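Local structure of Alpha/beta hydrolase family protein (Bacillus anthracis, 3OOS) at residues Phe239-Ala244 with Ala250-Phe255; Thr5-Thr10 with Lys14-Leu19; Val149-Ala154 with Lys166-Glu171. The protein is an alpha/beta hydrolase fold protein that probably hydrolyses a substrate as yet unidentified, using a serine nucleophile as in its relatives. All blocks are in the same frame, centred on the assembly; numbering follows the deposited sequence.

Interaction 1: Phe239-Ala244 with Ala250-Phe255; sequences FSCEIA and ATLTKF
Two peptide carbonyls are the flat groups that matter where Ala250 and Leu252 meet the helix. The methyl CB of Ala250 lies 3.5 Å from Ala244 O, and Leu252 CD1 lies 3.9 Å from Ser240 O, an oxygen already engaged by the helical bond from Ala244 N. The aromatic rings of the two segments turn elsewhere, Phe239 to meet the ring of His133, their planes at about 85°, and Phe255 to pack on Phe273 of helix 267-276. Helix 239-244 runs almost antiparallel to strand 250-255, at 158° with axes 8.2 Å apart. It is the packing of a beta-alpha-beta crossover, in which helix 237-246 carries the chain from strand 224-229 to its parallel neighbour, the outermost strand on this side of the sheet.

Leu252 and Ala244 contribute the largest shares of the buried surface. With CG of Leu252 anti to the backbone N (chi1 178°), its two methyls fork against one helical turn: CD1 comes 4.1 Å from Ser240 CB, while CD2 sits 3.8 Å from Cys241 SG. One turn further on, Ala244 CB packs directly against Leu252 CB at 3.8 Å. The two alanines meet where the chain turns from helix into strand, Ala244 CB lying 4.3 Å from Ala250 CB. Ala244 and Ser240 also touch strand 224-229, through Ile226 and Cys228, so the same helix face rests on both strands of the unit.

No hydrogen bond crosses between the segments. Aliphatic carbons, a sulfur and carbonyl oxygens are what meet, consistent with van der Waals and hydrophobic packing as the main direct tie, while the helix keeps its own backbone bonds and Thr251, Thr253 and Phe255 bond to strand 224-229.

Interaction 2: Thr5-Thr10 with Lys14-Leu19; sequences TNIIKT and KFEYFL
Strands 5-10 and 14-19 run antiparallel, their axes 4.7 Å apart at 153°, in a register that sets Asn6 opposite Tyr17 and Ile8 opposite Phe15 as hydrogen-bonded pairs. They form a beta hairpin at one border of the alpha/beta hydrolase sheet, with 5-10 as the outermost strand. The bond from Ile8 N to Phe15 O is nearly straight (172° at the hydrogen), and Phe15 N returns to Ile8 O. Between these pairs, Glu16 CA approaches Asn6 O at 3.3 Å in a CA-H...O contact.

The face bearing Asn6, Ile8, Phe15 and Tyr17 turns toward helix 74-87, which Ile8 and Phe15 touch through Ala87 and Ile84. Here Tyr17 takes a sterically tight first torsion, with CG between the backbone N and the carbonyl carbon, and its ring comes over Asn6. CB of Asn6 makes a CH-pi contact with one ring face, 3.6 Å from the centroid, and the amide lies only 15° from parallel with the ring. Ile8 reaches the ring at its edge, CG2 being 3.7 Å from Tyr17 CE2.

On the other face, Thr5 OG1 stands at the edge of the Phe18 ring, 3.4 Å from CE1. Glu16 OE2 accepts a hydrogen bond from Asn62 ND2, in the loop beside the hairpin. Tyr17 O, finally, receives two donors from one residue: Asn6 N at 2.9 Å, and Asn6 ND2 in a weak bond at 3.3 Å.

Interaction 3: Val149-Ala154 with Lys166-Glu171; sequences VSIMNA and KALSRE
Helix segments 149-154 and 166-171 cross at -133°, their axes 10.3 Å apart at closest approach, and their backbones come nearest at Ile151 and Leu168, whose CA atoms are 6.3 Å apart. Between these two segments the contacts are made by side chains. Those of Ile151 and Leu168 overlap flank to flank, running opposite ways, with Ile151 CG1 lying 3.9 Å from Leu168 CD2. The other methyl of Leu168, CD1, rests 3.6 Å from Ala154 CB, one turn along the first helix, so the forked leucine end straddles the step between two successive turns.

Ile151 also extends toward the C-terminal side of the second segment. Its CG1 is anti to the carbonyl carbon (chi1 -66°), and CD1 is carried over the carboxylate of Glu171, 3.7 Å from CD and at similar range from both oxygens. Arg147, from the same helix as Ile151, forms a salt bridge with Glu171 OE1. Trp172 packs on Ile151 as well.

The pair belongs to the helices inserted between strands 116-122 and 224-229, probably part of the cap that many alpha/beta hydrolases insert here. A glycerol lies about 4 Å from the Ala154 side chain, though it probably came from the crystallisation liquor. Chemically, an apolar patch of Ile151, Leu168 and Ala154 joins the helices, while the Glu171-Arg147 salt bridge adds an electrostatic tie at its border, with Ile151 CD1 covering one face of the carboxylate that Arg147 pairs with.

The three contacts illustrate how one fold combines different packing modes in separate places. Interactions 1 and 2 lie on opposite sides of the chain's centre and reach the same sheet at its two outermost strands, 250-255 and 4-10; their nearest atoms are about 22 Å apart. Interaction 3 joins helices outside that sheet, with nearest atoms about 16 Å from interaction 1 and about 20 Å from interaction 2. None touches another. Between the two borders, the sheet carries a probable nucleophile elbow, Gly97, Ser99 and Gly101, after strand 93-98. In relatives, the catalytic histidine follows the last strand, consistent with a position just beyond interaction 1.

Interaction 1: Phe239-Ala244 with Ala250-Phe255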
loop_
_atom_site.group_PDB
_atom_site.type_symbol
_atom_site.label_atom_id
_atom_site.label_comp_id
_atom_site.label_asym_id
_atom_site.label_seq_id
_atom_site.Cartn_x
_atom_site.Cartn_y
_atom_site.Cartn_z
ATOM N N PHE A 239 -4.305 10.562 11.093
ATOM C CA PHE A 239 -2.958 10.023 10.930
ATOM C C PHE A 239 -2.307 10.446 9.617
ATOM O O PHE A 239 -1.085 10.607 9.555
ATOM C CB PHE A 239 -2.948 8.507 11.158
ATOM C CG PHE A 239 -3.245 8.145 12.577
ATOM C CD1 PHE A 239 -2.233 8.167 13.534
ATOM C CD2 PHE A 239 -4.545 7.853 12.980
ATOM C CE1 PHE A 239 -2.504 7.875 14.866
ATOM C CE2 PHE A 239 -4.824 7.561 14.311
ATOM C CZ PHE A 239 -3.799 7.572 15.255
ATOM N N SER A 240 -3.124 10.667 8.588
ATOM C CA SER A 240 -2.634 11.275 7.349
ATOM C C SER A 240 -2.333 12.754 7.573
ATOM O O SER A 240 -1.367 13.282 7.021
ATOM C CB SER A 240 -3.623 11.081 6.202
ATOM O OG SER A 240 -3.610 9.731 5.744
ATOM N N CYS A 241 -3.150 13.414 8.396
ATOM C CA CYS A 241 -2.879 14.803 8.777
ATOM C C CYS A 241 -1.523 14.919 9.467
ATOM O O CYS A 241 -0.745 15.835 9.173
ATOM C CB CYS A 241 -3.975 15.349 9.687
ATOM S SG CYS A 241 -5.547 15.552 8.863
ATOM N N GLU A 242 -1.238 13.978 10.369
ATOM C CA GLU A 242 0.037 13.966 11.076
ATOM C C GLU A 242 1.208 13.805 10.109
ATOM O O GLU A 242 2.177 14.560 10.179
ATOM C CB GLU A 242 0.080 12.862 12.137
ATOM C CG GLU A 242 1.443 12.751 12.818
ATOM C CD GLU A 242 1.476 11.742 13.944
ATOM O OE1 GLU A 242 1.072 10.583 13.725
ATOM O OE2 GLU A 242 1.924 12.111 15.049
ATOM N N ILE A 243 1.114 12.822 9.213
ATOM C CA ILE A 243 2.157 12.599 8.210
ATOM C C ILE A 243 2.445 13.871 7.408
ATOM O O ILE A 243 3.603 14.280 7.278
ATOM C CB ILE A 243 1.796 11.442 7.245
ATOM C CG1 ILE A 243 1.800 10.099 7.984
ATOM C CG2 ILE A 243 2.773 11.397 6.073
ATOM C CD1 ILE A 243 1.073 8.980 7.233
ATOM N N ALA A 244 1.392 14.491 6.882
ATOM C CA ALA A 244 1.540 15.687 6.052
ATOM C C ALA A 244 2.107 16.877 6.822
ATOM O O ALA A 244 2.827 17.699 6.250
ATOM C CB ALA A 244 0.219 16.049 5.401
ATOM N N ALA A 250 5.319 18.348 2.265
ATOM C CA ALA A 250 4.156 17.505 1.967
ATOM C C ALA A 250 2.901 18.296 1.633
ATOM O O ALA A 250 2.711 19.411 2.117
ATOM C CB ALA A 250 3.875 16.555 3.128
ATOM N N THR A 251 2.049 17.702 0.799
ATOM C CA THR A 251 0.682 18.176 0.613
ATOM C C THR A 251 -0.288 17.110 1.117
ATOM O O THR A 251 0.066 15.931 1.216
ATOM C CB THR A 251 0.352 18.506 -0.862
ATOM O OG1 THR A 251 0.398 17.311 -1.651
ATOM C CG2 THR A 251 1.317 19.552 -1.432
ATOM N N LEU A 252 -1.509 17.533 1.433
ATOM C CA LEU A 252 -2.545 16.630 1.918
ATOM C C LEU A 252 -3.812 16.782 1.090
ATOM O O LEU A 252 -4.304 17.896 0.894
ATOM C CB LEU A 252 -2.843 16.899 3.397
ATOM C CG LEU A 252 -3.949 16.071 4.066
ATOM C CD1 LEU A 252 -3.625 14.570 4.095
ATOM C CD2 LEU A 252 -4.214 16.596 5.467
ATOM N N THR A 253 -4.329 15.656 0.604
ATOM C CA THR A 253 -5.545 15.646 -0.208
ATOM C C THR A 253 -6.606 14.799 0.477
ATOM O O THR A 253 -6.388 13.618 0.756
ATOM C CB THR A 253 -5.273 15.114 -1.632
ATOM O OG1 THR A 253 -4.248 15.903 -2.247
ATOM C CG2 THR A 253 -6.537 15.180 -2.491
ATOM N N LYS A 254 -7.751 15.417 0.750
ATOM C CA LYS A 254 -8.846 14.753 1.443
ATOM C C LYS A 254 -9.875 14.242 0.448
ATOM O O LYS A 254 -10.320 14.979 -0.434
ATOM C CB LYS A 254 -9.506 15.722 2.422
ATOM C CG LYS A 254 -10.505 15.082 3.365
ATOM C CD LYS A 254 -10.979 16.094 4.391
ATOM C CE LYS A 254 -11.514 15.405 5.627
ATOM N NZ LYS A 254 -11.918 16.391 6.668
ATOM N N PHE A 255 -10.243 12.976 0.590
ATOM C CA PHE A 255 -11.286 12.393 -0.237
ATOM C C PHE A 255 -12.561 12.285 0.597
ATOM O O PHE A 255 -12.718 11.389 1.429
ATOM C CB PHE A 255 -10.817 11.062 -0.835
ATOM C CG PHE A 255 -9.815 11.228 -1.947
ATOM C CD1 PHE A 255 -10.235 11.316 -3.271
ATOM C CD2 PHE A 255 -8.451 11.324 -1.670
ATOM C CE1 PHE A 255 -9.311 11.482 -4.306
ATOM C CE2 PHE A 255 -7.522 11.491 -2.698
ATOM C CZ PHE A 255 -7.954 11.568 -4.018
#

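Interaction 2: Thr5-Thr10 with Lys14-Leu19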
loop_
_atom_site.group_PDB
_atom_site.type_symbol
_atom_site.label_atom_id
_atom_site.label_comp_id
_atom_site.label_asym_id
_atom_site.label_seq_id
_atom_site.Cartn_x
_atom_site.Cartn_y
_atom_site.Cartn_z
ATOM N N THR A 5 4.069 -8.637 -17.921
ATOM C CA THR A 5 4.719 -9.477 -16.916
ATOM C C THR A 5 6.224 -9.527 -17.157
ATOM O O THR A 5 6.678 -9.836 -18.263
ATOM C CB THR A 5 4.149 -10.907 -16.940
ATOM O OG1 THR A 5 2.732 -10.852 -16.732
ATOM C CG2 THR A 5 4.788 -11.777 -15.849
ATOM N N ASN A 6 6.987 -9.224 -16.108
ATOM C CA ASN A 6 8.444 -9.211 -16.174
ATOM C C ASN A 6 9.055 -10.010 -15.039
ATOM O O ASN A 6 8.498 -10.066 -13.940
ATOM C CB ASN A 6 8.977 -7.778 -16.067
ATOM C CG ASN A 6 8.406 -6.859 -17.121
ATOM O OD1 ASN A 6 8.914 -6.787 -18.238
ATOM N ND2 ASN A 6 7.343 -6.148 -16.768
ATOM N N ILE A 7 10.191 -10.645 -15.321
ATOM C CA ILE A 7 11.035 -11.236 -14.288
ATOM C C ILE A 7 12.417 -10.608 -14.401
ATOM O O ILE A 7 13.019 -10.608 -15.478
ATOM C CB ILE A 7 11.160 -12.768 -14.435
ATOM C CG1 ILE A 7 9.784 -13.433 -14.404
ATOM C CG2 ILE A 7 12.021 -13.339 -13.314
ATOM C CD1 ILE A 7 9.170 -13.493 -13.041
ATOM N N ILE A 8 12.908 -10.061 -13.293
ATOM C CA ILE A 8 14.217 -9.400 -13.279
ATOM C C ILE A 8 15.138 -10.072 -12.264
ATOM O O ILE A 8 14.704 -10.411 -11.162
ATOM C CB ILE A 8 14.068 -7.872 -12.995
ATOM C CG1 ILE A 8 15.388 -7.129 -13.242
ATOM C CG2 ILE A 8 13.517 -7.612 -11.579
ATOM C CD1 ILE A 8 15.223 -5.620 -13.383
ATOM N N LYS A 9 16.394 -10.288 -12.663
ATOM C CA LYS A 9 17.398 -10.865 -11.769
ATOM C C LYS A 9 18.271 -9.768 -11.167
ATOM O O LYS A 9 18.809 -8.920 -11.881
ATOM C CB LYS A 9 18.256 -11.911 -12.494
ATOM C CG LYS A 9 17.574 -13.269 -12.652
ATOM C CD LYS A 9 18.549 -14.355 -13.101
ATOM C CE LYS A 9 17.893 -15.732 -13.039
ATOM N NZ LYS A 9 18.787 -16.832 -13.503
ATOM N N THR A 10 18.394 -9.786 -9.841
ATOM C CA THR A 10 19.214 -8.811 -9.113
ATOM C C THR A 10 20.157 -9.541 -8.149
ATOM O O THR A 10 19.952 -10.725 -7.870
ATOM C CB THR A 10 18.355 -7.801 -8.293
ATOM O OG1 THR A 10 17.960 -8.398 -7.051
ATOM C CG2 THR A 10 17.118 -7.346 -9.066
ATOM N N LYS A 14 15.603 -12.807 -7.559
ATOM C CA LYS A 14 14.743 -12.648 -8.725
ATOM C C LYS A 14 13.366 -12.134 -8.304
ATOM O O LYS A 14 12.762 -12.663 -7.366
ATOM C CB LYS A 14 14.617 -13.985 -9.459
ATOM C CG LYS A 14 14.060 -13.888 -10.864
ATOM C CD LYS A 14 14.428 -15.119 -11.681
ATOM C CE LYS A 14 13.748 -16.368 -11.151
ATOM N NZ LYS A 14 12.305 -16.437 -11.531
ATOM N N PHE A 15 12.882 -11.110 -9.002
ATOM C CA PHE A 15 11.587 -10.515 -8.692
ATOM C C PHE A 15 10.700 -10.429 -9.919
ATOM O O PHE A 15 11.160 -10.089 -11.012
ATOM C CB PHE A 15 11.761 -9.113 -8.090
ATOM C CG PHE A 15 12.512 -9.102 -6.785
ATOM C CD1 PHE A 15 11.833 -9.185 -5.574
ATOM C CD2 PHE A 15 13.904 -9.021 -6.769
ATOM C CE1 PHE A 15 12.528 -9.182 -4.364
ATOM C CE2 PHE A 15 14.608 -9.021 -5.567
ATOM C CZ PHE A 15 13.918 -9.104 -4.363
ATOM N N GLU A 16 9.426 -10.737 -9.712
ATOM C CA GLU A 16 8.388 -10.534 -10.704
ATOM C C GLU A 16 7.782 -9.146 -10.507
ATOM O O GLU A 16 7.520 -8.727 -9.375
ATOM C CB GLU A 16 7.307 -11.600 -10.532
ATOM C CG GLU A 16 6.188 -11.537 -11.563
ATOM C CD GLU A 16 5.139 -12.604 -11.329
ATOM O OE1 GLU A 16 4.657 -12.730 -10.180
ATOM O OE2 GLU A 16 4.796 -13.318 -12.295
ATOM N N TYR A 17 7.574 -8.428 -11.606
ATOM C CA TYR A 17 6.860 -7.150 -11.548
ATOM C C TYR A 17 6.101 -6.914 -12.844
ATOM O O TYR A 17 6.392 -7.527 -13.877
ATOM C CB TYR A 17 7.811 -5.975 -11.258
ATOM C CG TYR A 17 8.727 -5.653 -12.415
ATOM C CD1 TYR A 17 8.350 -4.733 -13.404
ATOM C CD2 TYR A 17 9.961 -6.283 -12.538
ATOM C CE1 TYR A 17 9.188 -4.458 -14.482
ATOM C CE2 TYR A 17 10.800 -6.012 -13.606
ATOM C CZ TYR A 17 10.413 -5.100 -14.569
ATOM O OH TYR A 17 11.249 -4.850 -15.628
ATOM N N PHE A 18 5.140 -6.002 -12.784
ATOM C CA PHE A 18 4.296 -5.712 -13.928
ATOM C C PHE A 18 4.472 -4.263 -14.329
ATOM O O PHE A 18 4.524 -3.380 -13.469
ATOM C CB PHE A 18 2.839 -6.067 -13.597
ATOM C CG PHE A 18 2.684 -7.477 -13.099
ATOM C CD1 PHE A 18 2.479 -8.523 -13.996
ATOM C CD2 PHE A 18 2.811 -7.768 -11.741
ATOM C CE1 PHE A 18 2.374 -9.840 -13.548
ATOM C CE2 PHE A 18 2.708 -9.083 -11.278
ATOM C CZ PHE A 18 2.492 -10.121 -12.186
ATOM N N LEU A 19 4.594 -4.030 -15.634
ATOM C CA LEU A 19 4.785 -2.683 -16.164
ATOM C C LEU A 19 3.580 -2.220 -16.972
ATOM O O LEU A 19 3.055 -2.961 -17.805
ATOM C CB LEU A 19 6.043 -2.612 -17.040
ATOM C CG LEU A 19 6.319 -1.250 -17.701
ATOM C CD1 LEU A 19 6.716 -0.195 -16.665
ATOM C CD2 LEU A 19 7.389 -1.367 -18.771
#

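Interaction 3: Val149-Ala154 with Lys166-Glu171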
loop_
_atom_site.group_PDB
_atom_site.type_symbol
_atom_site.label_atom_id
_atom_site.label_comp_id
_atom_site.label_asym_id
_atom_site.label_seq_id
_atom_site.Cartn_x
_atom_site.Cartn_y
_atom_site.Cartn_z
ATOM N N VAL A 149 -11.509 -8.674 14.597
ATOM C CA VAL A 149 -10.567 -9.699 15.060
ATOM C C VAL A 149 -10.984 -11.075 14.522
ATOM O O VAL A 149 -10.151 -11.821 13.989
ATOM C CB VAL A 149 -10.450 -9.725 16.606
ATOM C CG1 VAL A 149 -9.725 -10.986 17.083
ATOM C CG2 VAL A 149 -9.721 -8.482 17.103
ATOM N N SER A 150 -12.276 -11.383 14.650
ATOM C CA SER A 150 -12.818 -12.657 14.186
ATOM C C SER A 150 -12.671 -12.829 12.675
ATOM O O SER A 150 -12.274 -13.895 12.203
ATOM C CB SER A 150 -14.283 -12.802 14.598
ATOM O OG SER A 150 -14.791 -14.059 14.197
ATOM N N ILE A 151 -12.985 -11.774 11.922
ATOM C CA ILE A 151 -12.858 -11.803 10.462
ATOM C C ILE A 151 -11.399 -12.011 10.040
ATOM O O ILE A 151 -11.109 -12.860 9.195
ATOM C CB ILE A 151 -13.434 -10.523 9.791
ATOM C CG1 ILE A 151 -14.950 -10.443 10.003
ATOM C CG2 ILE A 151 -13.124 -10.515 8.297
ATOM C CD1 ILE A 151 -15.579 -9.113 9.561
HETATM N N MSE A 152 -10.492 -11.244 10.640
HETATM C CA MSE A 152 -9.072 -11.320 10.287
HETATM C C MSE A 152 -8.494 -12.696 10.576
HETATM O O MSE A 152 -7.745 -13.245 9.763
HETATM C CB MSE A 152 -8.262 -10.262 11.026
HETATM C CG MSE A 152 -8.492 -8.851 10.535
HETATM SE SE MSE A 152 -7.239 -7.611 11.346
HETATM C CE MSE A 152 -7.622 -7.921 13.232
ATOM N N ASN A 153 -8.850 -13.253 11.733
ATOM C CA ASN A 153 -8.367 -14.575 12.114
ATOM C C ASN A 153 -8.829 -15.645 11.131
ATOM O O ASN A 153 -8.048 -16.515 10.748
ATOM C CB ASN A 153 -8.780 -14.922 13.549
ATOM C CG ASN A 153 -8.041 -14.089 14.589
ATOM O OD1 ASN A 153 -7.064 -13.399 14.280
ATOM N ND2 ASN A 153 -8.512 -14.148 15.832
ATOM N N ALA A 154 -10.086 -15.553 10.700
ATOM C CA ALA A 154 -10.640 -16.522 9.763
ATOM C C ALA A 154 -10.062 -16.367 8.354
ATOM O O ALA A 154 -9.799 -17.359 7.674
ATOM C CB ALA A 154 -12.157 -16.438 9.743
ATOM N N LYS A 166 -15.747 -16.101 1.082
ATOM C CA LYS A 166 -16.520 -15.200 0.222
ATOM C C LYS A 166 -17.340 -14.213 1.052
ATOM O O LYS A 166 -17.311 -13.004 0.799
ATOM C CB LYS A 166 -17.428 -16.002 -0.717
ATOM C CG LYS A 166 -18.269 -15.152 -1.655
ATOM C CD LYS A 166 -19.185 -16.006 -2.518
ATOM C CE LYS A 166 -20.032 -15.141 -3.435
ATOM N NZ LYS A 166 -20.882 -15.959 -4.340
ATOM N N ALA A 167 -18.059 -14.736 2.044
ATOM C CA ALA A 167 -18.893 -13.914 2.916
ATOM C C ALA A 167 -18.063 -12.901 3.707
ATOM O O ALA A 167 -18.416 -11.722 3.777
ATOM C CB ALA A 167 -19.714 -14.797 3.854
ATOM N N LEU A 168 -16.951 -13.362 4.278
ATOM C CA LEU A 168 -16.070 -12.501 5.071
ATOM C C LEU A 168 -15.440 -11.384 4.242
ATOM O O LEU A 168 -15.322 -10.243 4.708
ATOM C CB LEU A 168 -14.968 -13.331 5.739
ATOM C CG LEU A 168 -15.414 -14.362 6.776
ATOM C CD1 LEU A 168 -14.271 -15.301 7.083
ATOM C CD2 LEU A 168 -15.923 -13.691 8.047
ATOM N N SER A 169 -15.034 -11.721 3.020
ATOM C CA SER A 169 -14.427 -10.755 2.107
ATOM C C SER A 169 -15.427 -9.673 1.719
ATOM O O SER A 169 -15.064 -8.497 1.618
ATOM C CB SER A 169 -13.894 -11.461 0.863
ATOM O OG SER A 169 -12.922 -12.424 1.232
ATOM N N ARG A 170 -16.681 -10.083 1.516
ATOM C CA ARG A 170 -17.774 -9.167 1.202
ATOM C C ARG A 170 -18.019 -8.214 2.372
ATOM O O ARG A 170 -18.119 -7.000 2.191
ATOM C CB ARG A 170 -19.046 -9.961 0.889
ATOM C CG ARG A 170 -20.239 -9.115 0.480
ATOM C CD ARG A 170 -20.053 -8.557 -0.913
ATOM N NE ARG A 170 -21.252 -7.880 -1.397
ATOM C CZ ARG A 170 -21.439 -7.515 -2.661
ATOM N NH1 ARG A 170 -20.510 -7.770 -3.570
ATOM N NH2 ARG A 170 -22.557 -6.903 -3.018
ATOM N N GLU A 171 -18.121 -8.785 3.572
ATOM C CA GLU A 171 -18.339 -8.005 4.787
ATOM C C GLU A 171 -17.227 -6.969 4.972
ATOM O O GLU A 171 -17.498 -5.803 5.280
ATOM C CB GLU A 171 -18.420 -8.938 6.003
ATOM C CG GLU A 171 -18.885 -8.275 7.292
ATOM C CD GLU A 171 -19.107 -9.270 8.422
ATOM O OE1 GLU A 171 -18.908 -10.485 8.208
ATOM O OE2 GLU A 171 -19.486 -8.837 9.528
#